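Long-range contact in AlyGC (Glaciecola chathamensis, PDB 5GKD), which probably cleaves alginate by beta-elimination, as a polysaccharide lyase of family 6: residues S570-Q581 against Y602-N613. Sequence-based numbering, arbitrary orientation.
Sequences SFADYIEVQDSQ and YNVEYLTIENSN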
# COMPACT_ATOMS: atom_id res chain seq x y z
N SER A 570 -8.01 2.30 2.43
CA SER A 570 -8.72 2.22 3.70
C SER A 570 -9.99 3.06 3.62
O SER A 570 -10.11 3.95 2.78
CB SER A 570 -7.84 2.70 4.86
OG SER A 570 -7.58 4.10 4.80
N PHE A 571 -10.95 2.76 4.49
CA PHE A 571 -12.23 3.46 4.43
C PHE A 571 -12.82 3.63 5.82
O PHE A 571 -13.12 2.65 6.50
CB PHE A 571 -13.23 2.74 3.51
CG PHE A 571 -14.48 3.55 3.23
CD1 PHE A 571 -14.51 4.46 2.18
CD2 PHE A 571 -15.61 3.43 4.04
CE1 PHE A 571 -15.64 5.22 1.94
CE2 PHE A 571 -16.74 4.18 3.79
CZ PHE A 571 -16.76 5.07 2.74
N ALA A 572 -12.99 4.89 6.23
CA ALA A 572 -13.67 5.22 7.48
C ALA A 572 -15.16 5.44 7.22
O ALA A 572 -15.54 6.37 6.50
CB ALA A 572 -13.05 6.47 8.11
N ASP A 573 -16.00 4.60 7.83
CA ASP A 573 -17.44 4.88 7.86
C ASP A 573 -17.72 6.27 8.43
O ASP A 573 -18.64 6.96 7.99
CB ASP A 573 -18.18 3.81 8.67
CG ASP A 573 -18.46 2.53 7.85
OD1 ASP A 573 -18.94 2.63 6.72
OD2 ASP A 573 -18.23 1.42 8.35
N TYR A 574 -16.93 6.71 9.42
CA TYR A 574 -16.92 8.12 9.78
C TYR A 574 -15.67 8.43 10.59
O TYR A 574 -15.12 7.56 11.27
CB TYR A 574 -18.16 8.56 10.58
CG TYR A 574 -18.37 7.87 11.91
CD1 TYR A 574 -17.70 8.29 13.06
CD2 TYR A 574 -19.26 6.82 12.02
CE1 TYR A 574 -17.91 7.64 14.28
CE2 TYR A 574 -19.48 6.18 13.22
CZ TYR A 574 -18.81 6.58 14.34
OH TYR A 574 -19.07 5.92 15.52
N ILE A 575 -15.25 9.68 10.49
CA ILE A 575 -14.29 10.29 11.39
C ILE A 575 -14.99 11.49 12.01
O ILE A 575 -15.46 12.38 11.28
CB ILE A 575 -13.01 10.71 10.65
CG1 ILE A 575 -12.32 9.48 10.07
CG2 ILE A 575 -12.06 11.44 11.57
CD1 ILE A 575 -11.28 9.81 9.03
N GLU A 576 -15.09 11.51 13.33
CA GLU A 576 -15.80 12.58 14.03
C GLU A 576 -14.92 13.19 15.11
O GLU A 576 -14.43 12.48 16.00
CB GLU A 576 -17.09 12.06 14.66
CG GLU A 576 -18.15 13.14 14.68
CD GLU A 576 -19.12 12.99 15.81
OE1 GLU A 576 -20.16 13.68 15.77
OE2 GLU A 576 -18.83 12.19 16.73
N VAL A 577 -14.74 14.50 15.05
CA VAL A 577 -13.94 15.26 16.01
C VAL A 577 -14.84 16.31 16.65
O VAL A 577 -15.42 17.16 15.95
CB VAL A 577 -12.73 15.93 15.34
CG1 VAL A 577 -11.94 16.72 16.35
CG2 VAL A 577 -11.85 14.88 14.65
N GLN A 578 -14.97 16.25 17.98
CA GLN A 578 -15.80 17.18 18.74
C GLN A 578 -15.00 17.75 19.90
O GLN A 578 -14.32 17.00 20.61
CB GLN A 578 -17.06 16.50 19.30
CG GLN A 578 -18.02 15.94 18.28
CD GLN A 578 -18.72 17.01 17.48
OE1 GLN A 578 -18.75 18.18 17.88
NE2 GLN A 578 -19.29 16.62 16.35
N ASP A 579 -15.06 19.07 20.08
CA ASP A 579 -14.58 19.72 21.31
C ASP A 579 -13.14 19.33 21.64
O ASP A 579 -12.84 18.91 22.75
CB ASP A 579 -15.51 19.40 22.49
CG ASP A 579 -16.98 19.64 22.17
OD1 ASP A 579 -17.33 20.78 21.85
OD2 ASP A 579 -17.79 18.69 22.23
N SER A 580 -12.25 19.45 20.66
CA SER A 580 -10.88 18.95 20.81
C SER A 580 -9.88 20.01 20.37
O SER A 580 -10.19 20.89 19.56
CB SER A 580 -10.67 17.64 20.03
OG SER A 580 -11.48 16.59 20.55
N GLN A 581 -8.66 19.93 20.90
CA GLN A 581 -7.64 20.93 20.61
C GLN A 581 -6.41 20.28 20.01
O GLN A 581 -6.01 19.19 20.42
CB GLN A 581 -7.22 21.71 21.86
CG GLN A 581 -8.17 21.60 23.04
CD GLN A 581 -9.56 22.10 22.76
OE1 GLN A 581 -9.73 23.07 22.08
NE2 GLN A 581 -10.56 21.45 23.29
N TYR A 602 -12.64 6.32 -2.49
CA TYR A 602 -12.32 7.36 -1.52
C TYR A 602 -12.15 6.74 -0.14
O TYR A 602 -12.34 5.53 0.05
CB TYR A 602 -13.36 8.50 -1.55
CG TYR A 602 -14.82 8.14 -1.33
CD1 TYR A 602 -15.60 7.60 -2.36
CD2 TYR A 602 -15.44 8.42 -0.12
CE1 TYR A 602 -16.96 7.33 -2.16
CE2 TYR A 602 -16.79 8.14 0.09
CZ TYR A 602 -17.54 7.60 -0.93
OH TYR A 602 -18.86 7.34 -0.72
N ASN A 603 -11.77 7.58 0.84
CA ASN A 603 -11.26 7.14 2.14
C ASN A 603 -12.19 7.37 3.32
O ASN A 603 -11.91 6.85 4.41
CB ASN A 603 -9.92 7.84 2.45
CG ASN A 603 -8.82 7.48 1.48
OD1 ASN A 603 -8.19 8.36 0.87
ND2 ASN A 603 -8.55 6.18 1.33
N VAL A 604 -13.27 8.14 3.16
CA VAL A 604 -14.12 8.52 4.28
C VAL A 604 -15.52 8.88 3.81
O VAL A 604 -15.70 9.65 2.86
CB VAL A 604 -13.49 9.69 5.08
CG1 VAL A 604 -13.27 10.92 4.18
CG2 VAL A 604 -14.36 10.06 6.29
N GLU A 605 -16.54 8.34 4.49
CA GLU A 605 -17.91 8.69 4.14
C GLU A 605 -18.34 10.01 4.79
O GLU A 605 -18.87 10.88 4.11
CB GLU A 605 -18.86 7.55 4.54
CG GLU A 605 -20.29 7.73 4.00
CD GLU A 605 -20.40 7.66 2.48
OE1 GLU A 605 -19.45 7.22 1.81
OE2 GLU A 605 -21.46 8.04 1.96
N TYR A 606 -18.13 10.15 6.10
CA TYR A 606 -18.47 11.36 6.86
C TYR A 606 -17.25 11.83 7.63
O TYR A 606 -16.80 11.15 8.55
CB TYR A 606 -19.61 11.11 7.84
CG TYR A 606 -20.88 10.64 7.21
CD1 TYR A 606 -21.81 11.54 6.67
CD2 TYR A 606 -21.18 9.29 7.18
CE1 TYR A 606 -23.00 11.09 6.10
CE2 TYR A 606 -22.34 8.84 6.61
CZ TYR A 606 -23.24 9.73 6.07
OH TYR A 606 -24.38 9.23 5.53
N LEU A 607 -16.73 13.00 7.27
CA LEU A 607 -15.73 13.71 8.06
C LEU A 607 -16.42 14.87 8.77
O LEU A 607 -16.94 15.77 8.11
CB LEU A 607 -14.62 14.24 7.16
CG LEU A 607 -13.20 14.48 7.66
CD1 LEU A 607 -12.61 15.68 6.99
CD2 LEU A 607 -13.08 14.55 9.16
N THR A 608 -16.41 14.86 10.10
CA THR A 608 -17.04 15.92 10.89
C THR A 608 -16.07 16.47 11.92
O THR A 608 -15.50 15.70 12.70
CB THR A 608 -18.31 15.41 11.59
OG1 THR A 608 -19.28 15.05 10.61
CG2 THR A 608 -18.91 16.50 12.47
N ILE A 609 -15.88 17.79 11.93
CA ILE A 609 -15.05 18.49 12.92
C ILE A 609 -15.86 19.67 13.43
O ILE A 609 -16.12 20.61 12.68
CB ILE A 609 -13.71 18.97 12.35
CG1 ILE A 609 -12.85 17.80 11.88
CG2 ILE A 609 -12.93 19.74 13.39
CD1 ILE A 609 -11.53 18.25 11.29
N GLU A 610 -16.23 19.65 14.71
CA GLU A 610 -17.01 20.74 15.29
C GLU A 610 -16.45 21.16 16.64
O GLU A 610 -15.90 20.35 17.39
CB GLU A 610 -18.49 20.36 15.45
CG GLU A 610 -19.22 20.12 14.15
CD GLU A 610 -20.64 19.64 14.37
OE1 GLU A 610 -20.82 18.60 15.03
OE2 GLU A 610 -21.58 20.31 13.89
N ASN A 611 -16.60 22.46 16.96
CA ASN A 611 -16.32 23.01 18.28
C ASN A 611 -14.89 22.72 18.72
O ASN A 611 -14.61 22.46 19.89
CB ASN A 611 -17.30 22.48 19.33
CG ASN A 611 -18.74 22.83 19.01
OD1 ASN A 611 -19.05 23.96 18.60
ND2 ASN A 611 -19.64 21.87 19.19
N SER A 612 -13.97 22.75 17.77
CA SER A 612 -12.61 22.34 18.03
C SER A 612 -11.67 23.48 17.73
O SER A 612 -12.06 24.51 17.17
CB SER A 612 -12.26 21.09 17.21
OG SER A 612 -13.06 20.00 17.66
N ASN A 613 -10.41 23.29 18.10
CA ASN A 613 -9.42 24.35 18.00
C ASN A 613 -8.11 23.77 17.49
O ASN A 613 -7.60 22.79 18.04
CB ASN A 613 -9.23 25.02 19.37
CG ASN A 613 -8.52 26.32 19.27
OD1 ASN A 613 -7.34 26.36 18.94
ND2 ASN A 613 -9.22 27.41 19.54
O HOH W 1 -9.43 5.98 5.56
O HOH W 2 -10.17 3.25 -0.05
O HOH W 3 -18.32 12.01 10.95
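Successive rungs of the C-terminal parallel beta-helix meet where Ile575 and Val577 pack against Leu607 and Ile609. The strands 574-578 and 606-610 run parallel, their axes 4.7 Å apart at closest approach, and exchange backbone bonds such as Val577 N to Thr608 O at 2.7 Å. Ile575 CG2 rests on Leu607 CD2 and Val577 CB on Ile609 CG1; from strand 590-592, on another face of the same coil, Phe590 packs against both Ile575 and Val577, and Leu592 against Ile575, in the interior characteristic of pectate-lyase-like folds. On the other side of the sheet, Gln578 NE2 reaches the anti lone pair of Glu610 OE1 (2.8 Å, 169° at the hydrogen), the acceptor lying nearly in the plane of the Gln578 amide. A bend at chi2 (-69°) folds the amide back so that NE2 also donates to Glu576 OE1, from above that carboxylate. A leucine here would probably leave the carboxylates of Glu576 and Glu610 without the amide that bridges them. At the turn, Ser612 OG accepts from Ser580 N and donates to Glu610 O. At the other end, Phe571 and Tyr602 form an offset edge-to-face pair, the edge of Phe571 toward the face of Tyr602, while Tyr602 OH donates to Glu605 OE1 at 2.6 Å; Arg234 pairs with Glu605 OE2.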